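Putative endoribonuclease (Klebsiella pneumoniae, PDB 3LYB) is a putative endoribonuclease of the L-PSP (YjgF-like) family, probably acting in hydrolysis, although its substrate is not established. Local coordinates at residues L70-Y75 with T138-V143; K96-F101 with E142-V147. All blocks are in the same frame, centred on the assembly; numbering follows the deposited sequence.

In the fold
Following the chain from its N terminus, strands 17-20 and 23-26 come before helix 60-85, which carries the first arm of contact 1 (70-75). Strand 94-101 then supplies the first arm of contact 2 (96-101), inside the loop that contact 1 closes at 138-143. Contact 2 closes on 142-147, so the two closures cross and share Glu142 and Val143. Strand 141-148 thus takes the helix at its start and strand 94-101 along its edge. The contacts also meet directly, with Ile141 CD1 3.5 Å from Phe101 CZ. Contact 1 ties helix 60-85 to the sheet, and contact 2 joins two of its middle strands, whose side chains also reach neighbouring subunits.

Contact 1 (L70-Y75 with T138-V143); sequences LAQSWY and TVLIEV
Between helix residues 70-75 and the loop and strand start 138-143, the closest CA atoms are those of Ser73 and Ile141, 6.5 Å apart. The CG of Gln72 lies opposite the carbonyl carbon and beside the backbone N (chi1 -72°), and the rest of the chain is extended, which carries the amide across to the loop backbone. There the amide accepts one bond and gives another, to backbone atoms of Leu140 and Thr138, skipping Val139. Leu140 N donates to Gln72 OE1 at 2.8 Å, arriving on a lone pair in the carbonyl plane. Gln72 NE2 donates to Thr138 O at 2.8 Å, nearly straight at 169° and only 5° out of the amide plane. A further bond from NE2 to Val40 O, in the residue before the calcium ligand Asn41, means that three bonds define which way round the amide sits. The side chain of Gln72 is about 9 Å from a bound calcium ion, too far to be a ligand of it.

The Leu140 side chain lies across the Gln72 amide at about a right angle. Ile141 makes the apolar contact with the helix through its CG2 branch, which rests 3.7 Å from Gln72 CB and 4.0 Å from Ser73 OG; that hydroxyl is hydrogen-bonded back to Ile69 O within the helix. A helix glutamine thus anchors the entry to a strand, with a branched residue packed beside it.

Tyr110 of helix 107-115 touches both Ser73 and Ile141. Phe101 of strand 94-101 also packs on Ile141, and farther along helix 60-85 Val76 and Ile80 cover Val143, so this helix lies over one face of the sheet.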
loop_
_atom_site.group_PDB
_atom_site.type_symbol
_atom_site.label_atom_id
_atom_site.label_comp_id
_atom_site.label_asym_id
_atom_site.label_seq_id
_atom_site.Cartn_x
_atom_site.Cartn_y
_atom_site.Cartn_z
ATOM N N LEU B 70 19.691 -16.620 -11.892
ATOM C CA LEU B 70 20.614 -17.310 -12.797
ATOM C C LEU B 70 20.350 -18.801 -12.719
ATOM O O LEU B 70 20.098 -19.455 -13.728
ATOM C CB LEU B 70 22.074 -16.977 -12.451
ATOM C CG LEU B 70 22.562 -15.546 -12.760
ATOM C CD1 LEU B 70 23.955 -15.281 -12.167
ATOM C CD2 LEU B 70 22.531 -15.227 -14.258
ATOM N N ALA B 71 20.332 -19.316 -11.500
ATOM C CA ALA B 71 20.078 -20.726 -11.276
ATOM C C ALA B 71 18.737 -21.171 -11.826
ATOM O O ALA B 71 18.660 -22.194 -12.482
ATOM C CB ALA B 71 20.178 -21.051 -9.800
ATOM N N GLN B 72 17.677 -20.411 -11.564
ATOM C CA GLN B 72 16.345 -20.779 -12.052
ATOM C C GLN B 72 16.272 -20.707 -13.582
ATOM O O GLN B 72 15.675 -21.579 -14.233
ATOM C CB GLN B 72 15.263 -19.899 -11.420
ATOM C CG GLN B 72 14.971 -20.175 -9.916
ATOM C CD GLN B 72 13.784 -19.370 -9.392
ATOM O OE1 GLN B 72 13.085 -18.718 -10.155
ATOM N NE2 GLN B 72 13.569 -19.406 -8.101
ATOM N N SER B 73 16.897 -19.695 -14.167
ATOM C CA SER B 73 16.863 -19.577 -15.606
ATOM C C SER B 73 17.557 -20.777 -16.215
ATOM O O SER B 73 17.047 -21.412 -17.161
ATOM C CB SER B 73 17.532 -18.289 -16.069
ATOM O OG SER B 73 16.880 -17.154 -15.520
ATOM N N TRP B 74 18.718 -21.103 -15.650
ATOM C CA TRP B 74 19.526 -22.132 -16.238
ATOM C C TRP B 74 18.717 -23.422 -16.148
ATOM O O TRP B 74 18.497 -24.113 -17.150
ATOM C CB TRP B 74 20.891 -22.250 -15.555
ATOM C CG TRP B 74 21.600 -23.474 -16.037
ATOM C CD1 TRP B 74 22.345 -23.597 -17.182
ATOM C CD2 TRP B 74 21.555 -24.778 -15.440
ATOM N NE1 TRP B 74 22.791 -24.895 -17.317
ATOM C CE2 TRP B 74 22.325 -25.639 -16.260
ATOM C CE3 TRP B 74 20.957 -25.296 -14.284
ATOM C CZ2 TRP B 74 22.513 -26.999 -15.958
ATOM C CZ3 TRP B 74 21.142 -26.647 -13.972
ATOM C CH2 TRP B 74 21.922 -27.481 -14.810
ATOM N N TYR B 75 18.232 -23.708 -14.948
ATOM C CA TYR B 75 17.466 -24.910 -14.692
ATOM C C TYR B 75 16.293 -25.075 -15.649
ATOM O O TYR B 75 15.965 -26.171 -16.065
ATOM C CB TYR B 75 16.992 -24.899 -13.239
ATOM C CG TYR B 75 16.736 -26.267 -12.710
ATOM C CD1 TYR B 75 17.729 -26.959 -12.007
ATOM C CD2 TYR B 75 15.505 -26.901 -12.932
ATOM C CE1 TYR B 75 17.499 -28.258 -11.526
ATOM C CE2 TYR B 75 15.259 -28.192 -12.450
ATOM C CZ TYR B 75 16.260 -28.868 -11.761
ATOM O OH TYR B 75 16.009 -30.152 -11.294
ATOM N N THR B 138 8.222 -17.746 -4.883
ATOM C CA THR B 138 9.683 -17.861 -5.070
ATOM C C THR B 138 10.125 -18.244 -6.514
ATOM O O THR B 138 11.342 -18.226 -6.832
ATOM C CB THR B 138 10.359 -18.869 -4.060
ATOM O OG1 THR B 138 9.907 -20.191 -4.337
ATOM C CG2 THR B 138 10.033 -18.514 -2.596
ATOM N N VAL B 139 9.171 -18.594 -7.373
ATOM C CA VAL B 139 9.503 -18.879 -8.753
ATOM C C VAL B 139 9.577 -17.565 -9.545
ATOM O O VAL B 139 8.592 -16.858 -9.678
ATOM C CB VAL B 139 8.504 -19.912 -9.350
ATOM C CG1 VAL B 139 8.478 -19.893 -10.866
ATOM C CG2 VAL B 139 8.812 -21.303 -8.815
ATOM N N LEU B 140 10.752 -17.253 -10.070
ATOM C CA LEU B 140 11.042 -15.950 -10.667
ATOM C C LEU B 140 10.928 -15.880 -12.192
ATOM O O LEU B 140 10.862 -14.786 -12.770
ATOM C CB LEU B 140 12.450 -15.509 -10.274
ATOM C CG LEU B 140 12.805 -15.467 -8.787
ATOM C CD1 LEU B 140 14.327 -15.246 -8.614
ATOM C CD2 LEU B 140 12.044 -14.354 -8.152
ATOM N N ILE B 141 10.889 -17.043 -12.831
ATOM C CA ILE B 141 10.934 -17.139 -14.285
ATOM C C ILE B 141 10.218 -18.411 -14.702
ATOM O O ILE B 141 10.360 -19.438 -14.071
ATOM C CB ILE B 141 12.405 -17.134 -14.803
ATOM C CG1 ILE B 141 12.474 -17.355 -16.310
ATOM C CG2 ILE B 141 13.270 -18.199 -14.091
ATOM C CD1 ILE B 141 12.246 -16.133 -17.130
ATOM N N GLU B 142 9.406 -18.342 -15.736
ATOM C CA GLU B 142 8.808 -19.545 -16.284
ATOM C C GLU B 142 8.789 -19.387 -17.793
ATOM O O GLU B 142 8.312 -18.354 -18.291
ATOM C CB GLU B 142 7.390 -19.755 -15.763
ATOM C CG GLU B 142 6.564 -20.592 -16.728
ATOM C CD GLU B 142 5.304 -21.176 -16.131
ATOM O OE1 GLU B 142 5.043 -20.938 -14.934
ATOM O OE2 GLU B 142 4.564 -21.879 -16.871
ATOM N N VAL B 143 9.320 -20.384 -18.510
ATOM C CA VAL B 143 9.399 -20.321 -19.988
ATOM C C VAL B 143 8.540 -21.369 -20.652
ATOM O O VAL B 143 8.493 -22.500 -20.208
ATOM C CB VAL B 143 10.833 -20.489 -20.529
ATOM C CG1 VAL B 143 10.832 -20.324 -22.047
ATOM C CG2 VAL B 143 11.764 -19.483 -19.913
#

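Contact 2 (K96-F101 with E142-V147); sequences KLVQYF and EVEATV
Val98 and Glu144 form the central hydrogen-bonded pair of two antiparallel strands, with Val98 N to Glu144 O at 2.8 Å and Glu144 N to Val98 O at 2.7 Å, both donors in the carbonyl plane. Tyr100 pairs likewise with Glu142, and Lys96 with Thr146, though the bond from Lys96 N is weak. The axes of the two short segments approach to 4.6 Å, their N-to-C directions 167° apart.

On one face, Leu97 CD2 touches both Val143 CG1 (3.9 Å) and Ala145 CB (3.8 Å). The Gln99 and Val143 side chains run side by side, and Gln99 CG touches both Val143 methyls. Beyond CG the Gln99 chain bends, and its amide is held by Tyr110, Ser125 and Thr126.

The other face carries Val98, Tyr100, Thr146 and charges. With CG beside the backbone N (chi1 -62°), the Tyr100 ring has Glu142 O at its edge, near its plane, 3.5 Å from CD2. Thr126 of the second subunit packs on Tyr100 and bonds Glu144 OE1. Within one chain Lys96 NZ and Glu144 OE2 stay 5.7 Å apart; Glu144 pairs with Lys96 of the second subunit, Lys96 with Glu144 of the third, consistent with the family's trimer.

Strands 23-26 and 124-129 flank this pair, and helix 107-115 covers the face of Leu97, Gln99 and Val143 through Tyr110 and Arg114.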
loop_
_atom_site.group_PDB
_atom_site.type_symbol
_atom_site.label_atom_id
_atom_site.label_comp_id
_atom_site.label_asym_id
_atom_site.label_seq_id
_atom_site.Cartn_x
_atom_site.Cartn_y
_atom_site.Cartn_z
ATOM N N LYS B 96 10.073 -20.744 -30.756
ATOM C CA LYS B 96 9.284 -19.752 -30.032
ATOM C C LYS B 96 9.482 -19.957 -28.546
ATOM O O LYS B 96 9.425 -21.083 -28.041
ATOM C CB LYS B 96 7.803 -19.896 -30.404
ATOM C CG LYS B 96 6.867 -18.775 -29.963
ATOM C CD LYS B 96 5.453 -19.345 -29.801
ATOM C CE LYS B 96 4.352 -18.368 -30.169
ATOM N NZ LYS B 96 4.376 -17.193 -29.283
ATOM N N LEU B 97 9.750 -18.869 -27.843
ATOM C CA LEU B 97 9.712 -18.902 -26.373
ATOM C C LEU B 97 8.761 -17.845 -25.837
ATOM O O LEU B 97 8.783 -16.687 -26.291
ATOM C CB LEU B 97 11.099 -18.689 -25.774
ATOM C CG LEU B 97 12.190 -19.726 -26.037
ATOM C CD1 LEU B 97 13.375 -19.297 -25.232
ATOM C CD2 LEU B 97 11.799 -21.157 -25.685
ATOM N N VAL B 98 7.916 -18.239 -24.888
ATOM C CA VAL B 98 7.170 -17.252 -24.095
ATOM C C VAL B 98 7.760 -17.250 -22.675
ATOM O O VAL B 98 7.760 -18.276 -21.995
ATOM C CB VAL B 98 5.615 -17.444 -24.131
ATOM C CG1 VAL B 98 4.940 -16.342 -23.358
ATOM C CG2 VAL B 98 5.099 -17.427 -25.553
ATOM N N GLN B 99 8.291 -16.101 -22.263
ATOM C CA GLN B 99 8.973 -15.988 -20.981
ATOM C C GLN B 99 8.271 -15.052 -20.000
ATOM O O GLN B 99 8.065 -13.877 -20.283
ATOM C CB GLN B 99 10.405 -15.529 -21.209
ATOM C CG GLN B 99 11.244 -16.536 -22.013
ATOM C CD GLN B 99 12.004 -15.872 -23.134
ATOM O OE1 GLN B 99 13.163 -16.167 -23.350
ATOM N NE2 GLN B 99 11.346 -14.971 -23.864
ATOM N N TYR B 100 7.942 -15.592 -18.831
ATOM C CA TYR B 100 7.169 -14.920 -17.802
ATOM C C TYR B 100 8.026 -14.618 -16.580
ATOM O O TYR B 100 8.615 -15.516 -15.993
ATOM C CB TYR B 100 6.036 -15.843 -17.379
ATOM C CG TYR B 100 5.042 -16.200 -18.470
ATOM C CD1 TYR B 100 4.058 -15.295 -18.853
ATOM C CD2 TYR B 100 5.073 -17.452 -19.094
ATOM C CE1 TYR B 100 3.140 -15.601 -19.831
ATOM C CE2 TYR B 100 4.145 -17.785 -20.085
ATOM C CZ TYR B 100 3.168 -16.849 -20.437
ATOM O OH TYR B 100 2.226 -17.129 -21.410
ATOM N N PHE B 101 8.076 -13.351 -16.187
ATOM C CA PHE B 101 8.865 -12.928 -15.036
ATOM C C PHE B 101 8.009 -12.344 -13.946
ATOM O O PHE B 101 7.009 -11.677 -14.223
ATOM C CB PHE B 101 9.819 -11.801 -15.424
ATOM C CG PHE B 101 10.912 -12.199 -16.353
ATOM C CD1 PHE B 101 10.652 -12.437 -17.701
ATOM C CD2 PHE B 101 12.229 -12.294 -15.886
ATOM C CE1 PHE B 101 11.692 -12.775 -18.570
ATOM C CE2 PHE B 101 13.274 -12.634 -16.754
ATOM C CZ PHE B 101 12.998 -12.876 -18.105
ATOM N N GLU B 142 9.406 -18.342 -15.736
ATOM C CA GLU B 142 8.808 -19.545 -16.284
ATOM C C GLU B 142 8.789 -19.387 -17.793
ATOM O O GLU B 142 8.312 -18.354 -18.291
ATOM C CB GLU B 142 7.390 -19.755 -15.763
ATOM C CG GLU B 142 6.564 -20.592 -16.728
ATOM C CD GLU B 142 5.304 -21.176 -16.131
ATOM O OE1 GLU B 142 5.043 -20.938 -14.934
ATOM O OE2 GLU B 142 4.564 -21.879 -16.871
ATOM N N VAL B 143 9.320 -20.384 -18.510
ATOM C CA VAL B 143 9.399 -20.321 -19.988
ATOM C C VAL B 143 8.540 -21.369 -20.652
ATOM O O VAL B 143 8.493 -22.500 -20.208
ATOM C CB VAL B 143 10.833 -20.489 -20.529
ATOM C CG1 VAL B 143 10.832 -20.324 -22.047
ATOM C CG2 VAL B 143 11.764 -19.483 -19.913
ATOM N N GLU B 144 7.848 -20.969 -21.706
ATOM C CA GLU B 144 7.031 -21.873 -22.508
ATOM C C GLU B 144 7.663 -21.995 -23.887
ATOM O O GLU B 144 7.993 -21.001 -24.509
ATOM C CB GLU B 144 5.597 -21.334 -22.619
ATOM C CG GLU B 144 4.643 -22.160 -23.487
ATOM C CD GLU B 144 3.453 -21.342 -23.994
ATOM O OE1 GLU B 144 2.602 -20.966 -23.160
ATOM O OE2 GLU B 144 3.348 -21.071 -25.221
ATOM N N ALA B 145 7.827 -23.218 -24.356
ATOM C CA ALA B 145 8.559 -23.461 -25.582
ATOM C C ALA B 145 7.693 -24.099 -26.644
ATOM O O ALA B 145 6.877 -24.982 -26.370
ATOM C CB ALA B 145 9.794 -24.333 -25.306
ATOM N N THR B 146 7.876 -23.645 -27.868
ATOM C CA THR B 146 7.280 -24.315 -29.000
ATOM C C THR B 146 8.362 -24.784 -29.999
ATOM O O THR B 146 9.297 -24.052 -30.329
ATOM C CB THR B 146 6.217 -23.445 -29.649
ATOM O OG1 THR B 146 5.291 -23.038 -28.636
ATOM C CG2 THR B 146 5.467 -24.230 -30.701
ATOM N N VAL B 147 8.218 -26.025 -30.448
ATOM C CA VAL B 147 9.220 -26.672 -31.285
ATOM C C VAL B 147 8.698 -26.978 -32.705
ATOM O O VAL B 147 7.565 -27.444 -32.875
ATOM C CB VAL B 147 9.741 -27.956 -30.603
ATOM C CG1 VAL B 147 11.090 -28.296 -31.121
ATOM C CG2 VAL B 147 9.872 -27.752 -29.113
#